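Local atomic coordinates of orotidine 5'-phosphate decarboxylase (Streptomyces avermitilis, PDB entry 3V75), a protein that probably catalyses the decarboxylation of orotidine 5'-phosphate to UMP, the final step of de novo UMP synthesis. Residues R38-V43 / E292-A297; A129-F134 / V161-E166; L152-L157 / L201-A206. All blocks are in the same frame, centred on the assembly; numbering follows the deposited sequence. Where two conformers were deposited one is given.

Contact 1: residues R38-V43 / E292-A297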
loop_
_atom_site.group_PDB
_atom_site.type_symbol
_atom_site.label_atom_id
_atom_site.label_comp_id
_atom_site.label_asym_id
_atom_site.label_seq_id
_atom_site.Cartn_x
_atom_site.Cartn_y
_atom_site.Cartn_z
ATOM N N ARG A 38 -9.169 27.881 -8.192
ATOM C CA ARG A 38 -7.923 27.745 -8.933
ATOM C C ARG A 38 -8.085 26.990 -10.243
ATOM O O ARG A 38 -7.134 26.934 -11.038
ATOM C CB ARG A 38 -6.865 27.037 -8.075
ATOM C CG ARG A 38 -6.421 27.858 -6.886
ATOM C CD ARG A 38 -5.276 27.180 -6.189
ATOM N NE ARG A 38 -4.724 28.018 -5.119
ATOM C CZ ARG A 38 -3.573 27.759 -4.493
ATOM N NH1 ARG A 38 -2.850 26.684 -4.838
ATOM N NH2 ARG A 38 -3.128 28.592 -3.544
ATOM N N GLY A 39 -9.251 26.373 -10.441
ATOM C CA GLY A 39 -9.524 25.618 -11.659
ATOM C C GLY A 39 -9.506 24.120 -11.393
ATOM O O GLY A 39 -8.864 23.633 -10.432
ATOM N N PRO A 40 -10.218 23.363 -12.233
ATOM C CA PRO A 40 -10.389 21.927 -11.987
ATOM C C PRO A 40 -9.183 21.103 -12.488
ATOM O O PRO A 40 -9.232 20.482 -13.559
ATOM C CB PRO A 40 -11.675 21.586 -12.759
ATOM C CG PRO A 40 -11.664 22.582 -13.885
ATOM C CD PRO A 40 -11.061 23.855 -13.328
ATOM N N LEU A 41 -8.142 21.034 -11.678
ATOM C CA LEU A 41 -6.961 20.306 -12.074
ATOM C C LEU A 41 -6.189 19.821 -10.854
ATOM O O LEU A 41 -6.015 20.566 -9.881
ATOM C CB LEU A 41 -6.045 21.208 -12.914
ATOM C CG LEU A 41 -4.764 20.532 -13.466
ATOM C CD1 LEU A 41 -5.164 19.471 -14.436
ATOM C CD2 LEU A 41 -3.812 21.548 -14.109
ATOM N N CYS A 42 -5.708 18.581 -10.941
ATOM C CA CYS A 42 -4.753 18.022 -9.996
ATOM C C CYS A 42 -3.497 17.680 -10.788
ATOM O O CYS A 42 -3.588 17.052 -11.847
ATOM C CB CYS A 42 -5.344 16.727 -9.410
ATOM S SG CYS A 42 -4.253 15.867 -8.277
ATOM N N VAL A 43 -2.338 18.095 -10.294
ATOM C CA VAL A 43 -1.080 17.818 -10.989
ATOM C C VAL A 43 -0.311 16.782 -10.203
ATOM O O VAL A 43 -0.085 16.952 -8.990
ATOM C CB VAL A 43 -0.235 19.108 -11.179
ATOM C CG1 VAL A 43 1.135 18.769 -11.787
ATOM C CG2 VAL A 43 -0.978 20.107 -12.063
ATOM N N GLU A 292 -7.901 25.460 -17.664
ATOM C CA GLU A 292 -8.877 26.248 -18.417
ATOM C C GLU A 292 -9.662 25.410 -19.404
ATOM O O GLU A 292 -10.875 25.612 -19.582
ATOM C CB GLU A 292 -8.198 27.399 -19.152
ATOM C CG GLU A 292 -9.158 28.180 -20.012
ATOM C CD GLU A 292 -10.434 28.667 -19.231
ATOM O OE1 GLU A 292 -11.548 28.739 -19.831
ATOM O OE2 GLU A 292 -10.343 28.967 -18.002
ATOM N N GLU A 293 -8.982 24.483 -20.078
ATOM C CA GLU A 293 -9.695 23.643 -21.034
ATOM C C GLU A 293 -10.716 22.745 -20.354
ATOM O O GLU A 293 -11.811 22.504 -20.893
ATOM C CB GLU A 293 -8.728 22.764 -21.801
ATOM C CG GLU A 293 -7.893 23.561 -22.772
ATOM C CD GLU A 293 -6.850 22.668 -23.481
ATOM O OE1 GLU A 293 -6.613 21.491 -23.102
ATOM O OE2 GLU A 293 -6.201 23.206 -24.402
ATOM N N ILE A 294 -10.352 22.217 -19.187
ATOM C CA ILE A 294 -11.289 21.384 -18.443
ATOM C C ILE A 294 -12.460 22.246 -17.947
ATOM O O ILE A 294 -13.619 21.867 -18.116
ATOM C CB ILE A 294 -10.601 20.688 -17.274
ATOM C CG1 ILE A 294 -9.514 19.744 -17.809
ATOM C CG2 ILE A 294 -11.648 19.922 -16.432
ATOM C CD1 ILE A 294 -8.554 19.226 -16.737
ATOM N N ARG A 295 -12.163 23.420 -17.374
ATOM C CA ARG A 295 -13.207 24.341 -16.926
ATOM C C ARG A 295 -14.193 24.615 -18.050
ATOM O O ARG A 295 -15.412 24.554 -17.863
ATOM C CB ARG A 295 -12.589 25.670 -16.418
ATOM C CG ARG A 295 -13.559 26.602 -15.668
ATOM C CD ARG A 295 -13.260 28.084 -15.949
ATOM N NE ARG A 295 -13.371 28.317 -17.392
ATOM C CZ ARG A 295 -14.509 28.572 -18.058
ATOM N NH1 ARG A 295 -15.679 28.717 -17.415
ATOM N NH2 ARG A 295 -14.451 28.712 -19.366
ATOM N N ALA A 296 -13.668 24.922 -19.236
ATOM C CA ALA A 296 -14.515 25.248 -20.385
ATOM C C ALA A 296 -15.341 24.039 -20.831
ATOM O O ALA A 296 -16.530 24.165 -21.186
ATOM C CB ALA A 296 -13.674 25.731 -21.514
ATOM N N ALA A 297 -14.740 22.853 -20.827
ATOM C CA ALA A 297 -15.492 21.673 -21.267
ATOM C C ALA A 297 -16.666 21.402 -20.326
ATOM O O ALA A 297 -17.784 21.101 -20.770
ATOM C CB ALA A 297 -14.583 20.445 -21.347
#
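P40 and I294 lie alongside each other, their side chains running past one another in opposite directions. The two branches of I294 take different parts. CG2, anti to the backbone N, rests on the proline ring, 3.7 Å from P40 CG. CG1 sits beside the backbone N (chi1 -63°) and carries CD1 to the carbonyl of P40, 3.5 Å from P40 O. That oxygen is buried here and has no polar partner in the model. CD1 also reaches L41, whose side chain crosses that of I294 at about a right angle, with 4.1 Å between L41 CD1 and I294 CD1. The CG-CD end of the ring also meets R295. P40 CG is 3.6 Å from R295 N, and P40 CD is 3.9 Å from R295 CB. Beyond CB the arginine, modelled in two conformers, leads away from the proline. With an alanine in place of I294 both branches are gone, and a gap would probably open between the helix and P40 and L41. P40 is the centre of an inverse gamma turn, with a weak bond from L41 N to G39 O. This turn leads into strand 42-45, which pairs with strand 265-269 through C42. Helix 280-299 lies against both the turn and strand 265-269. The turn leading into the first strand thus meets the last helix, beside the strand pairing that closes the eight-stranded TIM barrel.

Contact 2: residues A129-F134 / V161-E166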
loop_
_atom_site.group_PDB
_atom_site.type_symbol
_atom_site.label_atom_id
_atom_site.label_comp_id
_atom_site.label_asym_id
_atom_site.label_seq_id
_atom_site.Cartn_x
_atom_site.Cartn_y
_atom_site.Cartn_z
ATOM N N ALA A 129 -2.802 3.014 11.900
ATOM C CA ALA A 129 -1.458 3.551 11.840
ATOM C C ALA A 129 -1.175 4.232 10.486
ATOM O O ALA A 129 -0.545 5.281 10.449
ATOM C CB ALA A 129 -0.424 2.437 12.135
ATOM N N TYR A 130 -1.649 3.661 9.373
ATOM C CA TYR A 130 -1.550 4.389 8.108
ATOM C C TYR A 130 -2.325 5.704 8.150
ATOM O O TYR A 130 -1.873 6.744 7.627
ATOM C CB TYR A 130 -2.122 3.548 6.981
ATOM C CG TYR A 130 -1.186 2.496 6.419
ATOM C CD1 TYR A 130 0.129 2.831 6.057
ATOM C CD2 TYR A 130 -1.644 1.192 6.170
ATOM C CE1 TYR A 130 0.984 1.885 5.475
ATOM C CE2 TYR A 130 -0.808 0.228 5.595
ATOM C CZ TYR A 130 0.507 0.589 5.250
ATOM O OH TYR A 130 1.345 -0.353 4.669
ATOM N N ALA A 131 -3.493 5.681 8.783
ATOM C CA ALA A 131 -4.257 6.917 8.915
ATOM C C ALA A 131 -3.506 7.909 9.765
ATOM O O ALA A 131 -3.517 9.120 9.487
ATOM C CB ALA A 131 -5.642 6.624 9.496
ATOM N N GLU A 132 -2.841 7.451 10.815
ATOM C CA GLU A 132 -1.995 8.273 11.710
ATOM C C GLU A 132 -0.886 8.960 10.865
ATOM O O GLU A 132 -0.518 10.112 11.097
ATOM C CB GLU A 132 -1.371 7.396 12.853
ATOM C CG GLU A 132 -0.349 8.082 13.809
ATOM C CD GLU A 132 0.155 7.185 14.999
ATOM O OE1 GLU A 132 -0.653 6.343 15.479
ATOM O OE2 GLU A 132 1.278 7.367 15.488
ATOM N N ALA A 133 -0.307 8.192 9.928
ATOM C CA ALA A 133 0.793 8.714 9.104
ATOM C C ALA A 133 0.316 9.842 8.172
ATOM O O ALA A 133 1.038 10.822 7.963
ATOM C CB ALA A 133 1.386 7.592 8.247
ATOM N N PHE A 134 -0.877 9.693 7.597
ATOM C CA PHE A 134 -1.273 10.576 6.491
ATOM C C PHE A 134 -2.466 11.497 6.773
ATOM O O PHE A 134 -2.703 12.429 5.985
ATOM C CB PHE A 134 -1.603 9.737 5.255
ATOM C CG PHE A 134 -0.437 8.950 4.733
ATOM C CD1 PHE A 134 0.651 9.603 4.191
ATOM C CD2 PHE A 134 -0.410 7.563 4.812
ATOM C CE1 PHE A 134 1.762 8.877 3.711
ATOM C CE2 PHE A 134 0.667 6.838 4.350
ATOM C CZ PHE A 134 1.778 7.490 3.786
ATOM N N VAL A 161 -11.454 6.101 7.492
ATOM C CA VAL A 161 -12.652 6.930 7.303
ATOM C C VAL A 161 -12.906 7.795 8.531
ATOM O O VAL A 161 -13.127 9.014 8.414
ATOM C CB VAL A 161 -13.923 6.057 7.023
ATOM C CG1 VAL A 161 -15.196 6.923 6.983
ATOM C CG2 VAL A 161 -13.771 5.271 5.699
ATOM N N GLU A 162 -12.873 7.189 9.718
ATOM C CA GLU A 162 -13.198 7.938 10.928
ATOM C C GLU A 162 -12.179 9.039 11.190
ATOM O O GLU A 162 -12.526 10.162 11.566
ATOM C CB GLU A 162 -13.264 7.001 12.144
ATOM C CG GLU A 162 -14.436 6.036 12.110
ATOM C CD GLU A 162 -14.316 4.949 13.231
ATOM O OE1 GLU A 162 -13.236 4.833 13.893
ATOM O OE2 GLU A 162 -15.293 4.168 13.428
ATOM N N LEU A 163 -10.899 8.716 11.032
ATOM C CA LEU A 163 -9.878 9.730 11.318
ATOM C C LEU A 163 -9.914 10.839 10.277
ATOM O O LEU A 163 -9.755 12.020 10.619
ATOM C CB LEU A 163 -8.490 9.092 11.387
ATOM C CG LEU A 163 -7.401 10.087 11.775
ATOM C CD1 LEU A 163 -7.785 10.942 13.037
ATOM C CD2 LEU A 163 -6.032 9.377 11.966
ATOM N N ALA A 164 -10.141 10.470 9.019
ATOM C CA ALA A 164 -10.299 11.484 7.975
ATOM C C ALA A 164 -11.445 12.442 8.322
ATOM O O ALA A 164 -11.280 13.679 8.229
ATOM C CB ALA A 164 -10.538 10.838 6.644
ATOM N N ARG A 165 -12.611 11.918 8.729
ATOM C CA ARG A 165 -13.717 12.825 9.076
ATOM C C ARG A 165 -13.296 13.786 10.190
ATOM O O ARG A 165 -13.650 14.958 10.182
ATOM C CB ARG A 165 -14.937 12.076 9.602
ATOM C CG ARG A 165 -15.681 11.252 8.633
ATOM C CD ARG A 165 -17.033 10.795 9.301
ATOM N NE ARG A 165 -17.729 9.890 8.384
ATOM C CZ ARG A 165 -18.439 10.364 7.368
ATOM N NH1 ARG A 165 -18.566 11.695 7.226
ATOM N NH2 ARG A 165 -19.041 9.547 6.519
ATOM N N GLU A 166 -12.595 13.261 11.197
ATOM C CA GLU A 166 -12.181 14.079 12.331
ATOM C C GLU A 166 -11.211 15.205 11.955
ATOM O O GLU A 166 -11.266 16.280 12.536
ATOM C CB GLU A 166 -11.554 13.208 13.426
ATOM C CG GLU A 166 -12.562 12.298 14.097
ATOM C CD GLU A 166 -11.943 11.402 15.139
ATOM O OE1 GLU A 166 -10.707 11.440 15.344
ATOM O OE2 GLU A 166 -12.731 10.687 15.822
#
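L163 reaches across to A131 and carries the whole of this small contact from its side. Its CB points toward helix 124-134 and stands 4.2 Å from A131 CB. CG is anti to the backbone N (chi1 -176°), which sends the chain toward helix 124-134. CG itself is still 4.5 Å from A131 CB. The real touching is done by one methyl, CD2. It lies 3.7 Å from A131 CB, an apolar pair. The same methyl covers the backbone of A131, with L163 CD2 3.5 Å from A131 O and 3.7 Å from A131 C. It then grazes the next peptide, 3.9 Å from E132 N. A single methyl therefore sits against A131 and the peptide that follows it, on backbone as much as on side chain. The small side chain of A131 lets the backbones come near, and the CA atoms of A131 and L163 are 6.7 Å apart. E132 contributes only its backbone edge here. Its CB points away, and its carboxylate forms a salt bridge with R91 of the second subunit. L163 also touches R136 in the loop after helix 124-134. The two helices follow strands 113-120 and 145-148, neighbours in the barrel. F134 packs on M116 of strand 113-120, while V161 and A164 touch F217 of strand 217-221. A129 meets F88 of the second subunit.

Contact 3: residues L152-L157 / L201-A206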
loop_
_atom_site.group_PDB
_atom_site.type_symbol
_atom_site.label_atom_id
_atom_site.label_comp_id
_atom_site.label_asym_id
_atom_site.label_seq_id
_atom_site.Cartn_x
_atom_site.Cartn_y
_atom_site.Cartn_z
ATOM N N LEU A 152 -9.153 -5.703 1.124
ATOM C CA LEU A 152 -9.525 -6.352 2.392
ATOM C C LEU A 152 -10.976 -6.024 2.796
ATOM O O LEU A 152 -11.460 -6.505 3.837
ATOM C CB LEU A 152 -8.527 -5.964 3.490
ATOM C CG LEU A 152 -7.092 -6.319 3.127
ATOM C CD1 LEU A 152 -6.103 -5.738 4.136
ATOM C CD2 LEU A 152 -6.902 -7.831 3.073
ATOM N N GLY A 153 -11.687 -5.265 1.955
ATOM C CA GLY A 153 -13.099 -4.993 2.140
ATOM C C GLY A 153 -13.325 -3.553 2.567
ATOM O O GLY A 153 -12.515 -2.991 3.304
ATOM N N TYR A 154 -14.425 -2.953 2.129
ATOM C CA TYR A 154 -14.683 -1.550 2.460
ATOM C C TYR A 154 -14.648 -1.301 4.000
ATOM O O TYR A 154 -14.099 -0.295 4.477
ATOM C CB TYR A 154 -16.005 -1.072 1.844
ATOM C CG TYR A 154 -16.232 0.405 2.076
ATOM C CD1 TYR A 154 -15.681 1.351 1.196
ATOM C CD2 TYR A 154 -16.939 0.862 3.186
ATOM C CE1 TYR A 154 -15.859 2.707 1.407
ATOM C CE2 TYR A 154 -17.122 2.219 3.411
ATOM C CZ TYR A 154 -16.577 3.131 2.514
ATOM O OH TYR A 154 -16.744 4.489 2.691
ATOM N N GLY A 155 -15.222 -2.231 4.759
ATOM C CA GLY A 155 -15.314 -2.036 6.199
ATOM C C GLY A 155 -13.951 -2.024 6.824
ATOM O O GLY A 155 -13.798 -1.453 7.919
ATOM N N SER A 156 -12.946 -2.627 6.188
ATOM C CA SER A 156 -11.599 -2.615 6.765
ATOM C C SER A 156 -10.996 -1.203 6.748
ATOM O O SER A 156 -10.030 -0.910 7.485
ATOM C CB SER A 156 -10.673 -3.578 6.040
ATOM O OG SER A 156 -10.359 -3.077 4.737
ATOM N N LEU A 157 -11.559 -0.305 5.934
ATOM C CA LEU A 157 -11.053 1.079 5.849
ATOM C C LEU A 157 -11.553 1.947 6.973
ATOM O O LEU A 157 -11.168 3.113 7.071
ATOM C CB LEU A 157 -11.534 1.744 4.527
ATOM C CG LEU A 157 -11.158 0.985 3.252
ATOM C CD1 LEU A 157 -11.858 1.650 2.049
ATOM C CD2 LEU A 157 -9.671 0.896 3.055
ATOM N N LEU A 201 -18.459 1.789 -5.017
ATOM C CA LEU A 201 -19.168 3.036 -5.303
ATOM C C LEU A 201 -20.395 3.186 -4.406
ATOM O O LEU A 201 -20.646 4.275 -3.885
ATOM C CB LEU A 201 -19.573 3.118 -6.782
ATOM C CG LEU A 201 -18.393 3.185 -7.751
ATOM C CD1 LEU A 201 -18.918 2.983 -9.185
ATOM C CD2 LEU A 201 -17.647 4.531 -7.624
ATOM N N ALA A 202 -21.156 2.104 -4.227
ATOM C CA ALA A 202 -22.335 2.177 -3.363
ATOM C C ALA A 202 -21.954 2.478 -1.898
ATOM O O ALA A 202 -22.663 3.232 -1.207
ATOM C CB ALA A 202 -23.179 0.901 -3.441
ATOM N N HIS A 203 -20.870 1.871 -1.413
ATOM C CA HIS A 203 -20.414 2.179 -0.048
ATOM C C HIS A 203 -20.088 3.662 0.061
ATOM O O HIS A 203 -20.402 4.315 1.076
ATOM C CB HIS A 203 -19.133 1.408 0.290
ATOM C CG HIS A 203 -19.349 -0.017 0.689
ATOM N ND1 HIS A 203 -20.124 -0.374 1.769
ATOM C CD2 HIS A 203 -18.812 -1.166 0.207
ATOM C CE1 HIS A 203 -20.077 -1.689 1.924
ATOM N NE2 HIS A 203 -19.284 -2.190 0.991
ATOM N N LEU A 204 -19.415 4.204 -0.959
ATOM C CA LEU A 204 -19.043 5.619 -0.930
ATOM C C LEU A 204 -20.282 6.519 -0.976
ATOM O O LEU A 204 -20.332 7.546 -0.257
ATOM C CB LEU A 204 -18.100 5.955 -2.074
ATOM C CG LEU A 204 -16.726 5.293 -1.949
ATOM C CD1 LEU A 204 -16.021 5.366 -3.307
ATOM C CD2 LEU A 204 -15.863 5.950 -0.851
ATOM N N ALA A 205 -21.277 6.165 -1.805
ATOM C CA ALA A 205 -22.503 6.962 -1.862
ATOM C C ALA A 205 -23.143 7.004 -0.475
ATOM O O ALA A 205 -23.601 8.076 -0.009
ATOM C CB ALA A 205 -23.478 6.416 -2.889
ATOM N N ALA A 206 -23.130 5.867 0.221
ATOM C CA ALA A 206 -23.710 5.830 1.570
ATOM C C ALA A 206 -22.867 6.672 2.523
ATOM O O ALA A 206 -23.405 7.392 3.376
ATOM C CB ALA A 206 -23.846 4.404 2.079
#
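Y154 and H203 stack face to face in an offset arrangement, and this pair is the tight part of the contact. Their ring centroids are 4.4 Å apart and the planes are nearly parallel, at 7°. The two side chains run in opposite directions, so each ring also covers the other's CB. H203 CB stands over the middle of the tyrosine ring, 3.4 Å from its centroid and 6° off the ring normal. In return Y154 CB lies over the imidazole face, nearer its rim, 3.6 Å from that centroid. The shortest approach is 3.3 Å, between Y154 CB and H203 CD2. Two CH-pi contacts thus flank the stack. The tyrosine gets there because its CG is anti to the backbone N (chi1 -175°), which swings the ring out toward the helix.

The contact is looser at the edge of the tyrosine ring. L204 CD2 lies near the ring plane, 3.9 Å from Y154 OH and 4.0 Å from Y154 CE1. H203 is partly exposed, unlike the buried Y154. The polar ends of both rings are tied down. Y154 OH hydrogen-bonds E207, and H203 NE2 hydrogen-bonds E184 of the second subunit, whose carboxylate also takes Y154 N. The turn that presents Y154 is fixed by S156, whose OG and N both bond G153 O, with 2.6 Å from S156 OG to G153 O.

Segment 152-157 lies in the loop between strand 145-148 and helix 158-167, and its short 3-10 turn leans on helix 196-207. L204 also packs on V173 of strand 170-176 and on F217 and A219 of strand 217-221. L157 touches V173 as well, so the loop and the helix meet on the same strand.

Contact 1 stands apart from the other two. Its centre is about 29 Å from each of theirs, and its segments enclose both along the chain. It joins the turn before the first strand to the last helix, while contacts 2 and 3 join helices and a loop that follow strands from the middle of the chain order. Those two have centres about 15 Å apart, and their segments alternate in sequence. E207 ties them indirectly, since it forms a salt bridge with R165 and a hydrogen bond with Y154 OH. Both also touch the second subunit, whereas contact 1 touches no other chain. All three lie away from K119, the predicted proton donor.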